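Local structure of CLIP-associating protein 2 (Mus musculus, 3WOZ) at residues D159-N165 and L202-F207; M129-V133 and E168-A172; V176-T180 and A192-L196; I74-K78 and I114-F119; L93-D99 and K142-I147. The protein probably binds tubulin through its TOG domains and contributes to the control of microtubule dynamics. All coordinates share one frame; numbering follows the deposited sequence.

Interaction 1. Residues D159-N165 and L202-F207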
# COMPACT_ATOMS: atom_id res chain seq x y z
N ASP A 159 -10.29 8.69 10.85
CA ASP A 159 -11.10 8.96 12.03
C ASP A 159 -10.42 8.31 13.23
O ASP A 159 -9.78 7.27 13.07
CB ASP A 159 -12.50 8.38 11.86
CG ASP A 159 -13.44 9.29 11.09
OD1 ASP A 159 -13.16 10.51 10.99
OD2 ASP A 159 -14.46 8.78 10.59
N PRO A 160 -10.56 8.91 14.43
CA PRO A 160 -10.00 8.31 15.65
C PRO A 160 -10.42 6.85 15.89
O PRO A 160 -9.61 6.05 16.36
CB PRO A 160 -10.55 9.22 16.76
CG PRO A 160 -10.68 10.55 16.10
CD PRO A 160 -11.11 10.26 14.68
N ARG A 161 -11.66 6.50 15.57
CA ARG A 161 -12.15 5.13 15.81
C ARG A 161 -11.79 4.13 14.71
O ARG A 161 -12.26 2.99 14.70
CB ARG A 161 -13.67 5.13 16.11
CG ARG A 161 -14.22 3.87 16.82
CD ARG A 161 -13.26 3.24 17.84
NE ARG A 161 -12.96 4.12 18.98
CZ ARG A 161 -11.82 4.12 19.66
NH1 ARG A 161 -10.83 3.29 19.32
NH2 ARG A 161 -11.64 4.96 20.67
N ASP A 162 -10.92 4.56 13.78
CA ASP A 162 -10.33 3.64 12.82
C ASP A 162 -9.12 2.95 13.45
O ASP A 162 -8.63 1.94 12.94
CB ASP A 162 -9.91 4.37 11.54
CG ASP A 162 -11.09 4.88 10.73
OD1 ASP A 162 -10.92 5.89 10.02
OD2 ASP A 162 -12.19 4.29 10.80
N PHE A 163 -8.65 3.50 14.57
CA PHE A 163 -7.51 2.97 15.30
C PHE A 163 -7.94 2.42 16.66
O PHE A 163 -8.35 3.18 17.54
CB PHE A 163 -6.43 4.04 15.45
CG PHE A 163 -5.30 3.65 16.37
CD1 PHE A 163 -5.16 4.26 17.61
CD2 PHE A 163 -4.38 2.68 16.00
CE1 PHE A 163 -4.12 3.91 18.47
CE2 PHE A 163 -3.34 2.32 16.85
CZ PHE A 163 -3.21 2.93 18.09
N THR A 164 -7.85 1.10 16.82
CA THR A 164 -8.28 0.44 18.05
C THR A 164 -7.17 -0.42 18.67
O THR A 164 -6.31 -0.95 17.97
CB THR A 164 -9.53 -0.45 17.83
OG1 THR A 164 -9.30 -1.36 16.75
CG2 THR A 164 -10.76 0.39 17.52
N ASN A 165 -7.22 -0.54 20.00
CA ASN A 165 -6.30 -1.38 20.75
C ASN A 165 -6.70 -2.85 20.64
O ASN A 165 -7.39 -3.39 21.51
CB ASN A 165 -6.21 -0.93 22.22
CG ASN A 165 -5.18 -1.71 23.02
OD1 ASN A 165 -4.25 -2.31 22.46
ND2 ASN A 165 -5.33 -1.71 24.34
N LEU A 202 -3.73 11.00 16.92
CA LEU A 202 -5.00 10.61 16.32
C LEU A 202 -6.01 10.15 17.37
O LEU A 202 -7.15 10.62 17.40
CB LEU A 202 -4.80 9.51 15.27
CG LEU A 202 -6.06 8.87 14.68
CD1 LEU A 202 -6.79 9.83 13.75
CD2 LEU A 202 -5.73 7.58 13.97
N ASN A 203 -5.58 9.22 18.22
CA ASN A 203 -6.43 8.68 19.28
C ASN A 203 -5.62 8.45 20.55
O ASN A 203 -5.16 7.33 20.80
CB ASN A 203 -7.11 7.39 18.81
CG ASN A 203 -8.29 7.00 19.69
OD1 ASN A 203 -8.32 7.29 20.88
ND2 ASN A 203 -9.26 6.32 19.09
N THR A 204 -5.44 9.51 21.32
CA THR A 204 -4.64 9.47 22.55
C THR A 204 -5.08 8.37 23.53
O THR A 204 -4.27 7.49 23.84
CB THR A 204 -4.57 10.87 23.23
OG1 THR A 204 -4.12 11.85 22.29
CG2 THR A 204 -3.62 10.84 24.43
N PRO A 205 -6.35 8.40 24.00
CA PRO A 205 -6.77 7.40 24.99
C PRO A 205 -6.56 5.95 24.53
O PRO A 205 -6.03 5.14 25.30
CB PRO A 205 -8.26 7.70 25.17
CG PRO A 205 -8.38 9.14 24.86
CD PRO A 205 -7.43 9.36 23.72
N GLU A 206 -6.94 5.64 23.30
CA GLU A 206 -6.79 4.28 22.76
C GLU A 206 -5.32 3.89 22.59
O GLU A 206 -4.97 2.71 22.67
CB GLU A 206 -7.55 4.12 21.45
CG GLU A 206 -7.77 2.68 21.00
CD GLU A 206 -8.92 1.97 21.72
OE1 GLU A 206 -9.12 0.77 21.46
OE2 GLU A 206 -9.62 2.60 22.54
N PHE A 207 -4.46 4.89 22.34
CA PHE A 207 -3.02 4.65 22.23
C PHE A 207 -2.37 4.48 23.60
O PHE A 207 -1.41 3.73 23.75
CB PHE A 207 -2.32 5.77 21.46
CG PHE A 207 -0.92 5.42 21.03
CD1 PHE A 207 0.17 5.74 21.84
CD2 PHE A 207 -0.70 4.77 19.83
CE1 PHE A 207 1.46 5.41 21.44
CE2 PHE A 207 0.59 4.43 19.43
CZ PHE A 207 1.67 4.76 20.24
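Asn203 reaches from the junction of two helices to the 3-10 turn 160-162 and binds Pro160 O through ND2 (2.8 Å, N-H...O angle 160°). The acceptor lies in the Asn203 amide plane, but the donor sits above the Pro160 carbonyl plane. Phe163 N reaches the same oxygen from the opposite face. Asn203 is also the N-cap of helix 204-212, its OD1 accepting from Glu206 N at 3.2 Å. With an alanine here, the Pro160 carbonyl would probably lose one of its two donors and the helix start its cap. The Arg161 guanidinium lays one face over Asn203 ND2 and pairs with Glu206 by a salt bridge, NH1 to OE2 at 3.5 Å, the two planes 66° apart. Glu206 starts out with CG anti to the main-chain nitrogen and bends at chi2. Glu206 OE1 then takes Asn165 N on its anti lone pair, at 2.7 Å and nearly straight (176°). Apart from these polar groups, Phe163 brings CZ to the edge of the Phe207 ring, 3.6 Å from CD2. One carboxylate thus serves a backbone N-H and a cation, which probably favours its ionised form and ties the loop before helix 167-179 to a helix start.

Interaction 2. Residues M129-V133 and E168-A172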
# COMPACT_ATOMS: atom_id res chain seq x y z
N MSE A 129 -1.62 -2.95 9.23
CA MSE A 129 -1.22 -3.57 10.49
C MSE A 129 -0.74 -5.01 10.27
O MSE A 129 0.32 -5.39 10.75
CB MSE A 129 -2.33 -3.49 11.53
CG MSE A 129 -2.65 -2.08 12.02
SE MSE A 129 -1.14 -1.04 12.71
CE MSE A 129 -0.64 -0.06 11.09
N ARG A 130 -1.51 -5.79 9.51
CA ARG A 130 -1.13 -7.16 9.15
C ARG A 130 0.16 -7.21 8.32
O ARG A 130 1.00 -8.08 8.54
CB ARG A 130 -2.26 -7.87 8.40
CG ARG A 130 -3.41 -8.33 9.30
CD ARG A 130 -4.52 -9.05 8.51
NE ARG A 130 -5.24 -8.14 7.61
CZ ARG A 130 -6.27 -7.38 7.97
NH1 ARG A 130 -6.72 -7.40 9.22
NH2 ARG A 130 -6.85 -6.59 7.08
N PHE A 131 0.33 -6.27 7.39
CA PHE A 131 1.52 -6.23 6.54
C PHE A 131 2.79 -5.93 7.33
O PHE A 131 3.84 -6.50 7.06
CB PHE A 131 1.34 -5.21 5.40
CG PHE A 131 2.35 -5.35 4.29
CD1 PHE A 131 2.63 -6.58 3.71
CD2 PHE A 131 3.01 -4.22 3.80
CE1 PHE A 131 3.55 -6.70 2.68
CE2 PHE A 131 3.93 -4.33 2.76
CZ PHE A 131 4.21 -5.57 2.20
N THR A 132 2.67 -5.05 8.32
CA THR A 132 3.79 -4.69 9.20
C THR A 132 4.33 -5.92 9.95
O THR A 132 5.54 -6.08 10.09
CB THR A 132 3.37 -3.59 10.20
OG1 THR A 132 2.99 -2.41 9.47
CG2 THR A 132 4.51 -3.23 11.15
N VAL A 133 3.42 -6.78 10.41
CA VAL A 133 3.81 -7.99 11.15
C VAL A 133 4.04 -9.20 10.24
O VAL A 133 4.64 -10.19 10.68
CB VAL A 133 2.78 -8.35 12.26
CG1 VAL A 133 2.37 -7.11 13.04
CG2 VAL A 133 1.55 -9.05 11.69
N GLU A 168 -3.62 -7.44 16.89
CA GLU A 168 -2.87 -7.16 15.66
C GLU A 168 -2.23 -5.77 15.66
O GLU A 168 -1.07 -5.62 15.26
CB GLU A 168 -3.77 -7.32 14.43
CG GLU A 168 -3.95 -8.76 14.00
CD GLU A 168 -4.79 -8.91 12.74
OE1 GLU A 168 -5.47 -7.93 12.35
OE2 GLU A 168 -4.78 -10.01 12.15
N THR A 169 -2.99 -4.78 16.11
CA THR A 169 -2.52 -3.40 16.15
C THR A 169 -1.50 -3.21 17.27
O THR A 169 -0.59 -2.38 17.17
CB THR A 169 -3.69 -2.41 16.28
OG1 THR A 169 -4.70 -2.75 15.31
CG2 THR A 169 -3.24 -0.99 16.02
N ARG A 170 -1.65 -3.99 18.34
CA ARG A 170 -0.69 -4.05 19.43
C ARG A 170 0.61 -4.71 18.96
O ARG A 170 1.70 -4.26 19.30
CB ARG A 170 -1.29 -4.83 20.60
CG ARG A 170 -0.66 -4.56 21.95
CD ARG A 170 -1.64 -4.85 23.10
NE ARG A 170 -2.37 -6.11 22.92
CZ ARG A 170 -3.70 -6.20 22.77
NH1 ARG A 170 -4.46 -5.12 22.78
NH2 ARG A 170 -4.26 -7.40 22.61
N LEU A 171 0.47 -5.77 18.17
CA LEU A 171 1.60 -6.50 17.58
C LEU A 171 2.36 -5.64 16.57
O LEU A 171 3.58 -5.77 16.43
CB LEU A 171 1.10 -7.79 16.93
CG LEU A 171 2.05 -8.83 16.31
CD1 LEU A 171 2.88 -9.56 17.36
CD2 LEU A 171 1.27 -9.83 15.47
N ALA A 172 1.64 -4.76 15.87
CA ALA A 172 2.24 -3.89 14.86
C ALA A 172 2.98 -2.71 15.48
O ALA A 172 4.10 -2.41 15.08
CB ALA A 172 1.18 -3.40 13.89
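Met129, present as selenomethionine, presses its SE atom against Ala172 CB at 3.5 Å, and this is the dense side of the contact. CG lies anti to the carbonyl carbon, and the bend at chi2 turns SE toward Ala172. Met129 SE also touches Thr169 CG2, at 3.9 Å. Beside it, Val133 CG1 sits in the angle between two residues, 3.7 Å from Ala172 CA and 3.7 Å from Leu171 CG. The Val133 and Leu171 side chains meet at about a right angle. The axes of the two short segments approach to 8.6 Å, and the small Ala172 probably helps to allow this. Thr132 and Thr169 lie buried at the margin of this core, and their hydroxyls bond within their own neighbourhoods, to Leu128 O and Ser166 OG.

The other side is looser and polar. Arg130 and Glu168 reach toward each other from partly exposed positions. Arg130 NH1 meets Glu168 OE1 at the edge of the guanidinium, but the bond is weak, 3.4 Å with an N-H...O angle of 140°. The guanidinium and carboxylate planes stand 54° apart, so no flat two-pronged pairing forms. The carboxylate also rests on the aliphatic part of the arginine, with Glu168 OE2 3.6 Å from Arg130 CG.

The two helical segments run in broadly the same direction, 47° apart. Helix 141-155 lies between them in sequence, and its Ile151 touches Met129. Contact between a helix and the next but one along the chain is a feature of the stacked alpha-solenoid built by HEAT repeats, the fold of this TOG domain.

Interaction 3. Residues V176-T180 and A192-L196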
# COMPACT_ATOMS: atom_id res chain seq x y z
N VAL A 176 7.06 -1.30 15.41
CA VAL A 176 7.37 0.09 15.08
C VAL A 176 8.26 0.73 16.15
O VAL A 176 9.23 1.43 15.81
CB VAL A 176 6.09 0.94 14.82
CG1 VAL A 176 6.43 2.39 14.51
CG2 VAL A 176 5.27 0.35 13.68
N ILE A 177 7.94 0.48 17.42
CA ILE A 177 8.72 0.98 18.57
C ILE A 177 10.22 0.70 18.41
O ILE A 177 11.05 1.60 18.57
CB ILE A 177 8.26 0.37 19.93
CG1 ILE A 177 6.73 0.37 20.09
CG2 ILE A 177 8.95 1.07 21.12
CD1 ILE A 177 6.10 1.71 20.46
N THR A 178 10.54 -0.55 18.09
CA THR A 178 11.94 -0.98 17.95
C THR A 178 12.59 -0.42 16.70
O THR A 178 13.76 -0.03 16.73
CB THR A 178 12.07 -2.52 17.97
OG1 THR A 178 11.13 -3.10 17.06
CG2 THR A 178 11.80 -3.06 19.38
N TRP A 179 11.82 -0.35 15.61
CA TRP A 179 12.28 0.27 14.36
C TRP A 179 12.64 1.74 14.57
O TRP A 179 13.32 2.35 13.74
CB TRP A 179 11.22 0.12 13.26
CG TRP A 179 10.97 -1.30 12.79
CD1 TRP A 179 11.69 -2.41 13.12
CD2 TRP A 179 9.95 -1.73 11.88
NE1 TRP A 179 11.17 -3.52 12.49
CE2 TRP A 179 10.10 -3.13 11.72
CE3 TRP A 179 8.92 -1.08 11.19
CZ2 TRP A 179 9.26 -3.89 10.90
CZ3 TRP A 179 8.08 -1.84 10.37
CH2 TRP A 179 8.26 -3.23 10.23
N THR A 180 12.18 2.31 15.68
CA THR A 180 12.45 3.71 16.01
C THR A 180 13.87 3.90 16.56
O THR A 180 14.37 5.02 16.64
CB THR A 180 11.43 4.26 17.02
OG1 THR A 180 10.16 3.63 16.81
CG2 THR A 180 11.27 5.75 16.85
N ALA A 192 9.37 5.83 11.79
CA ALA A 192 8.74 5.14 12.91
C ALA A 192 8.22 6.12 13.96
O ALA A 192 7.09 5.99 14.43
CB ALA A 192 9.70 4.15 13.53
N GLN A 193 9.05 7.11 14.30
CA GLN A 193 8.67 8.16 15.25
C GLN A 193 7.42 8.89 14.80
O GLN A 193 6.45 9.01 15.55
CB GLN A 193 9.82 9.16 15.44
CG GLN A 193 10.81 8.74 16.49
CD GLN A 193 12.16 9.42 16.34
OE1 GLN A 193 12.23 10.64 16.16
NE2 GLN A 193 13.23 8.64 16.42
N SER A 194 7.44 9.37 13.55
CA SER A 194 6.30 10.05 12.97
C SER A 194 5.04 9.19 13.02
O SER A 194 3.96 9.69 13.30
CB SER A 194 6.60 10.50 11.53
OG SER A 194 6.95 9.40 10.71
N VAL A 195 5.19 7.88 12.77
CA VAL A 195 4.06 6.95 12.86
C VAL A 195 3.51 6.89 14.29
O VAL A 195 2.31 7.04 14.49
CB VAL A 195 4.42 5.54 12.33
CG1 VAL A 195 3.40 4.49 12.78
CG2 VAL A 195 4.49 5.56 10.82
N LEU A 196 4.40 6.69 15.26
CA LEU A 196 4.00 6.65 16.67
C LEU A 196 3.39 7.96 17.13
O LEU A 196 2.38 7.97 17.83
CB LEU A 196 5.18 6.26 17.57
CG LEU A 196 5.76 4.85 17.39
CD1 LEU A 196 6.98 4.66 18.27
CD2 LEU A 196 4.73 3.77 17.67
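Trp179 is the flat group of this contact, but it meets Ala192 through CB rather than through its ring, 4.3 Å from Ala192 CB. The indole itself turns from helix 186-202 to Lys144 of helix 141-155, with which it makes a cation-pi interaction. The contact joins two consecutive helices of the HEAT-repeat solenoid, close to the turn between them. The rest is a buried apolar seam. Val176 carries its middle. With CG1 anti to the backbone nitrogen (chi1 179°), that methyl faces the other helix. Val176 CG1 lies 3.8 Å from Ala192 CB, 3.8 Å from Leu196 CD2 and 4.1 Å from Val195 CG1. Ile177 starts out away from helix 186-202, but its chain turns back and CD1 reaches Leu196 CD2 at 3.7 Å. These two side chains cross at about a right angle. Leu148 of helix 141-155 touches both Val176 and Val195, and Ala222 of helix 216-226 touches Ile177, so further helices cover the seam. Ala192 CB lies beside the carbonyl of Val176. Over it sits Thr180 OG1, within 2.6 Å of Val176 O and 2.8 Å of Ile177 O, and 3.4 Å from Ala192 CB.

Interaction 4. Residues I74-K78 and I114-F119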
# COMPACT_ATOMS: atom_id res chain seq x y z
N ILE A 74 -8.08 2.20 -10.67
CA ILE A 74 -8.51 2.46 -9.31
C ILE A 74 -9.64 3.49 -9.27
O ILE A 74 -10.65 3.28 -8.60
CB ILE A 74 -7.33 2.90 -8.40
CG1 ILE A 74 -6.31 1.77 -8.25
CG2 ILE A 74 -7.85 3.31 -7.02
CD1 ILE A 74 -4.92 2.24 -7.84
N GLN A 75 -9.47 4.60 -9.99
CA GLN A 75 -10.47 5.68 -9.98
C GLN A 75 -11.84 5.24 -10.52
O GLN A 75 -12.86 5.66 -10.00
CB GLN A 75 -9.95 6.91 -10.73
CG GLN A 75 -8.95 7.71 -9.92
CD GLN A 75 -8.19 8.74 -10.73
OE1 GLN A 75 -8.24 8.73 -11.96
NE2 GLN A 75 -7.49 9.64 -10.05
N VAL A 76 -11.84 4.37 -11.52
CA VAL A 76 -13.09 3.90 -12.13
C VAL A 76 -13.77 2.79 -11.30
O VAL A 76 -14.99 2.80 -11.16
CB VAL A 76 -12.85 3.46 -13.61
CG1 VAL A 76 -14.01 2.61 -14.15
CG2 VAL A 76 -12.63 4.69 -14.49
N HIS A 77 -12.98 1.88 -10.73
CA HIS A 77 -13.52 0.67 -10.11
C HIS A 77 -13.35 0.55 -8.60
O HIS A 77 -13.64 -0.51 -8.04
CB HIS A 77 -12.94 -0.57 -10.79
CG HIS A 77 -13.36 -0.74 -12.22
ND1 HIS A 77 -12.50 -0.57 -13.28
CD2 HIS A 77 -14.56 -1.07 -12.76
CE1 HIS A 77 -13.15 -0.78 -14.41
NE2 HIS A 77 -14.41 -1.08 -14.12
N LYS A 78 -12.91 1.62 -7.93
CA LYS A 78 -12.66 1.58 -6.48
C LYS A 78 -13.78 0.94 -5.63
O LYS A 78 -13.49 0.24 -4.66
CB LYS A 78 -12.31 2.98 -5.94
CG LYS A 78 -13.31 4.09 -6.29
CD LYS A 78 -12.82 5.43 -5.76
CE LYS A 78 -13.73 6.59 -6.17
NZ LYS A 78 -14.94 6.68 -5.32
N ILE A 114 -3.34 7.67 -5.02
CA ILE A 114 -4.67 7.37 -5.55
C ILE A 114 -5.37 6.32 -4.67
O ILE A 114 -6.50 6.52 -4.25
CB ILE A 114 -4.60 6.89 -7.03
CG1 ILE A 114 -3.98 7.97 -7.93
CG2 ILE A 114 -5.97 6.46 -7.55
CD1 ILE A 114 -4.71 9.29 -7.93
N THR A 115 -4.67 5.22 -4.39
CA THR A 115 -5.16 4.17 -3.50
C THR A 115 -5.62 4.76 -2.17
O THR A 115 -6.73 4.49 -1.72
CB THR A 115 -4.08 3.10 -3.23
OG1 THR A 115 -3.65 2.55 -4.47
CG2 THR A 115 -4.63 1.96 -2.34
N ARG A 116 -4.76 5.56 -1.56
CA ARG A 116 -5.02 6.11 -0.22
C ARG A 116 -6.28 6.95 -0.14
O ARG A 116 -6.95 6.95 0.90
CB ARG A 116 -3.81 6.93 0.24
CG ARG A 116 -3.61 6.98 1.75
CD ARG A 116 -2.16 7.38 2.07
NE ARG A 116 -1.80 8.59 1.33
CZ ARG A 116 -0.82 8.69 0.43
NH1 ARG A 116 -0.03 7.66 0.13
NH2 ARG A 116 -0.63 9.86 -0.16
N GLU A 117 -6.62 7.64 -1.23
CA GLU A 117 -7.80 8.49 -1.26
C GLU A 117 -9.03 7.80 -1.86
O GLU A 117 -10.11 8.39 -1.91
CB GLU A 117 -7.52 9.81 -2.01
CG GLU A 117 -7.35 9.68 -3.52
CD GLU A 117 -6.91 10.98 -4.20
OE1 GLU A 117 -6.32 11.85 -3.53
OE2 GLU A 117 -7.16 11.13 -5.42
N SER A 118 -8.88 6.55 -2.28
CA SER A 118 -9.96 5.85 -2.98
C SER A 118 -10.68 4.75 -2.17
O SER A 118 -11.67 4.20 -2.62
CB SER A 118 -9.45 5.26 -4.30
OG SER A 118 -8.85 6.25 -5.11
N PHE A 119 -10.17 4.43 -0.99
CA PHE A 119 -10.68 3.29 -0.22
C PHE A 119 -10.95 3.66 1.23
O PHE A 119 -10.32 4.58 1.73
CB PHE A 119 -9.68 2.12 -0.28
CG PHE A 119 -9.52 1.52 -1.64
CD1 PHE A 119 -10.43 0.56 -2.10
CD2 PHE A 119 -8.47 1.90 -2.47
CE1 PHE A 119 -10.28 -0.01 -3.37
CE2 PHE A 119 -8.32 1.34 -3.74
CZ PHE A 119 -9.23 0.38 -4.19
O HOH W 1 -8.21 9.79 -7.41
O HOH W 2 -13.84 1.65 -2.42
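Ile74 and Ile114 have nearly the same first torsion, chi1 -64° and -61°, which puts each CG2 branch opposite the main-chain nitrogen and brings the two methyls together at 3.7 Å. The longer branch of Ile74 carries CD1 to Thr115 OG1, a hydroxyl already bonded to Ala111 O. Ile74 CG2 also touches Ser118 OG at 3.6 Å and the Phe119 ring at CE2. Ser118 turns its hydroxyl back along its own helix and donates to Ile114 O from above the carbonyl plane. Were Ser118 an alanine, the Ile114 carbonyl would probably lose its side-chain donor and the Ile74 methyl one neighbour. Lys78 lays its aliphatic chain along Ser118, with CD 3.7 Å from Ser118 CB. Two waters bridge the segments. One accepts from Gln75 NE2 and donates to Glu117 OE2. The other donates to Lys78 O at 2.7 Å, and weakly to Ser118 O. Leu88 of helix 85-96 touches Ile74 and Thr115. The contact joins the C-terminal parts of helices 60-77 and 102-118 in the HEAT-repeat solenoid. With no direct hydrogen bond between the segments, cohesion rests mainly on apolar contacts of Ile74, Ile114, Phe119 and the Lys78 chain, and polar groups are linked through water.

Interaction 5. Residues L93-D99 and K142-I147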
# COMPACT_ATOMS: atom_id res chain seq x y z
N LEU A 93 3.55 -1.07 -2.02
CA LEU A 93 4.52 -0.74 -0.97
C LEU A 93 5.84 -1.49 -1.16
O LEU A 93 6.92 -0.94 -0.90
CB LEU A 93 3.94 -0.99 0.43
CG LEU A 93 2.86 -0.02 0.88
CD1 LEU A 93 2.14 -0.58 2.10
CD2 LEU A 93 3.44 1.36 1.18
N LYS A 94 5.76 -2.74 -1.62
CA LYS A 94 6.95 -3.50 -1.98
C LYS A 94 7.70 -2.83 -3.13
O LYS A 94 8.93 -2.69 -3.07
CB LYS A 94 6.58 -4.95 -2.33
CG LYS A 94 6.18 -5.79 -1.12
CD LYS A 94 5.86 -7.21 -1.53
CE LYS A 94 5.98 -8.15 -0.33
NZ LYS A 94 5.45 -9.52 -0.63
N LYS A 95 6.97 -2.41 -4.16
CA LYS A 95 7.56 -1.68 -5.29
C LYS A 95 8.18 -0.35 -4.85
O LYS A 95 9.27 0.00 -5.29
CB LYS A 95 6.53 -1.45 -6.40
CG LYS A 95 6.17 -2.70 -7.17
CD LYS A 95 7.41 -3.34 -7.79
CE LYS A 95 7.29 -4.84 -7.81
NZ LYS A 95 8.29 -5.42 -8.73
N MSE A 96 7.48 0.35 -3.97
CA MSE A 96 7.96 1.61 -3.40
C MSE A 96 9.24 1.42 -2.59
O MSE A 96 10.06 2.33 -2.47
CB MSE A 96 6.88 2.27 -2.54
CG MSE A 96 7.13 3.73 -2.21
SE MSE A 96 7.06 4.90 -3.79
CE MSE A 96 8.30 6.28 -3.17
N GLY A 97 9.41 0.23 -2.02
CA GLY A 97 10.59 -0.09 -1.22
C GLY A 97 11.68 -0.82 -2.00
O GLY A 97 12.71 -1.18 -1.43
N ALA A 98 11.46 -1.02 -3.30
CA ALA A 98 12.41 -1.75 -4.14
C ALA A 98 13.52 -0.88 -4.76
O ALA A 98 14.32 -1.37 -5.55
CB ALA A 98 11.67 -2.53 -5.23
N ASP A 99 13.56 0.41 -4.40
CA ASP A 99 14.59 1.34 -4.90
C ASP A 99 14.62 1.38 -6.44
O ASP A 99 15.66 1.19 -7.07
CB ASP A 99 15.97 0.98 -4.32
CG ASP A 99 17.03 2.04 -4.62
OD1 ASP A 99 16.84 3.21 -4.23
OD2 ASP A 99 18.06 1.68 -5.23
N LYS A 142 14.06 -0.16 3.12
CA LYS A 142 13.29 0.74 2.27
C LYS A 142 11.80 0.38 2.19
O LYS A 142 10.96 1.26 2.07
CB LYS A 142 13.92 0.83 0.87
CG LYS A 142 15.24 1.59 0.86
CD LYS A 142 16.04 1.33 -0.41
CE LYS A 142 17.37 2.06 -0.39
NZ LYS A 142 17.21 3.55 -0.36
N VAL A 143 11.49 -0.92 2.25
CA VAL A 143 10.10 -1.38 2.35
C VAL A 143 9.47 -0.89 3.66
O VAL A 143 8.32 -0.42 3.66
CB VAL A 143 9.97 -2.93 2.20
CG1 VAL A 143 8.54 -3.39 2.46
CG2 VAL A 143 10.40 -3.37 0.81
N LYS A 144 10.23 -0.97 4.75
CA LYS A 144 9.79 -0.47 6.06
C LYS A 144 9.48 1.02 6.01
O LYS A 144 8.44 1.46 6.49
CB LYS A 144 10.86 -0.74 7.13
CG LYS A 144 10.94 -2.18 7.62
CD LYS A 144 12.09 -2.34 8.61
CE LYS A 144 12.35 -3.80 8.97
NZ LYS A 144 13.60 -3.93 9.77
N VAL A 145 10.39 1.78 5.41
CA VAL A 145 10.21 3.22 5.22
C VAL A 145 8.90 3.52 4.48
O VAL A 145 8.11 4.36 4.92
CB VAL A 145 11.43 3.84 4.45
CG1 VAL A 145 11.13 5.26 3.99
CG2 VAL A 145 12.69 3.82 5.32
N ALA A 146 8.67 2.82 3.38
CA ALA A 146 7.47 3.00 2.56
C ALA A 146 6.18 2.66 3.32
O ALA A 146 5.21 3.42 3.27
CB ALA A 146 7.58 2.19 1.28
N ILE A 147 6.18 1.53 4.02
CA ILE A 147 5.05 1.15 4.88
C ILE A 147 4.76 2.24 5.91
O ILE A 147 3.62 2.66 6.07
CB ILE A 147 5.29 -0.19 5.61
CG1 ILE A 147 5.28 -1.35 4.62
CG2 ILE A 147 4.23 -0.42 6.71
CD1 ILE A 147 6.10 -2.55 5.10
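Gly97 and Val143 meet backbone to backbone, their CA atoms only 3.8 Å apart. Gly97 CA lies 3.7 Å from Val143 N, and Gly97 O is 3.3 Å from Lys142 CB. A beta carbon on Gly97 would clash with Val143 CA, so the close approach probably depends on the glycine. Around this point the first shell is apolar. Met96, a selenomethionine, sets CG 3.8 Å from Ala146 CB before its chain bends off toward another helix. Leu93 comes in one turn earlier, with CD2 3.4 Å from Ala146 O. Its CD1 touches Ile147 CG1, and the two side chains cross at about a right angle. Val143 CG2 sits against Gly97 CA and O.

Farther out the contact becomes polar and open. The Lys142 chain runs out past Asp99, with CD beside Asp99 CB. A bend at chi4 (-64°) places Lys142 NZ near Asp99 OD1, but at 3.9 Å this is a long salt bridge. Asp99 is brought there by the turn that ends helix 85-96, and its phi is positive, 56°. No hydrogen bond joins the two segments.

Other helices complete the setting. Helix 102-118 receives Met96 through Val108 and Leu112. Leu128 and Phe131 of helix 121-133 touch Leu93 and Ile147, respectively. Val145 touches Val188 of helix 186-202. The C-terminal end of helix 85-96 thus meets the N-terminal part of helix 141-155 within the HEAT-repeat row.

Overall arrangement
Interactions 1, 2, 3 and 5 form a continuous network, while interaction 4 stands apart. Interactions 1 and 2, centres about 15 Å apart, are joined by a probable hydrogen bond from Arg170 NH1 to Asn165 OD1 (2.8 Å). Interactions 2 and 3 share helix 167-179 and touch where Thr132 CG2 meets Trp179 CH2 at 3.9 Å. Interaction 5 reaches interaction 2 through Phe131 CE2 and Ile147 CD1, 3.6 Å apart. Interaction 4 crosses interaction 5 along the chain without touching it; their nearest atoms are about 7 Å apart. It lies across the chain's centre from interactions 2 and 3. All five contacts join helices, or the loops at their ends, within one solenoid.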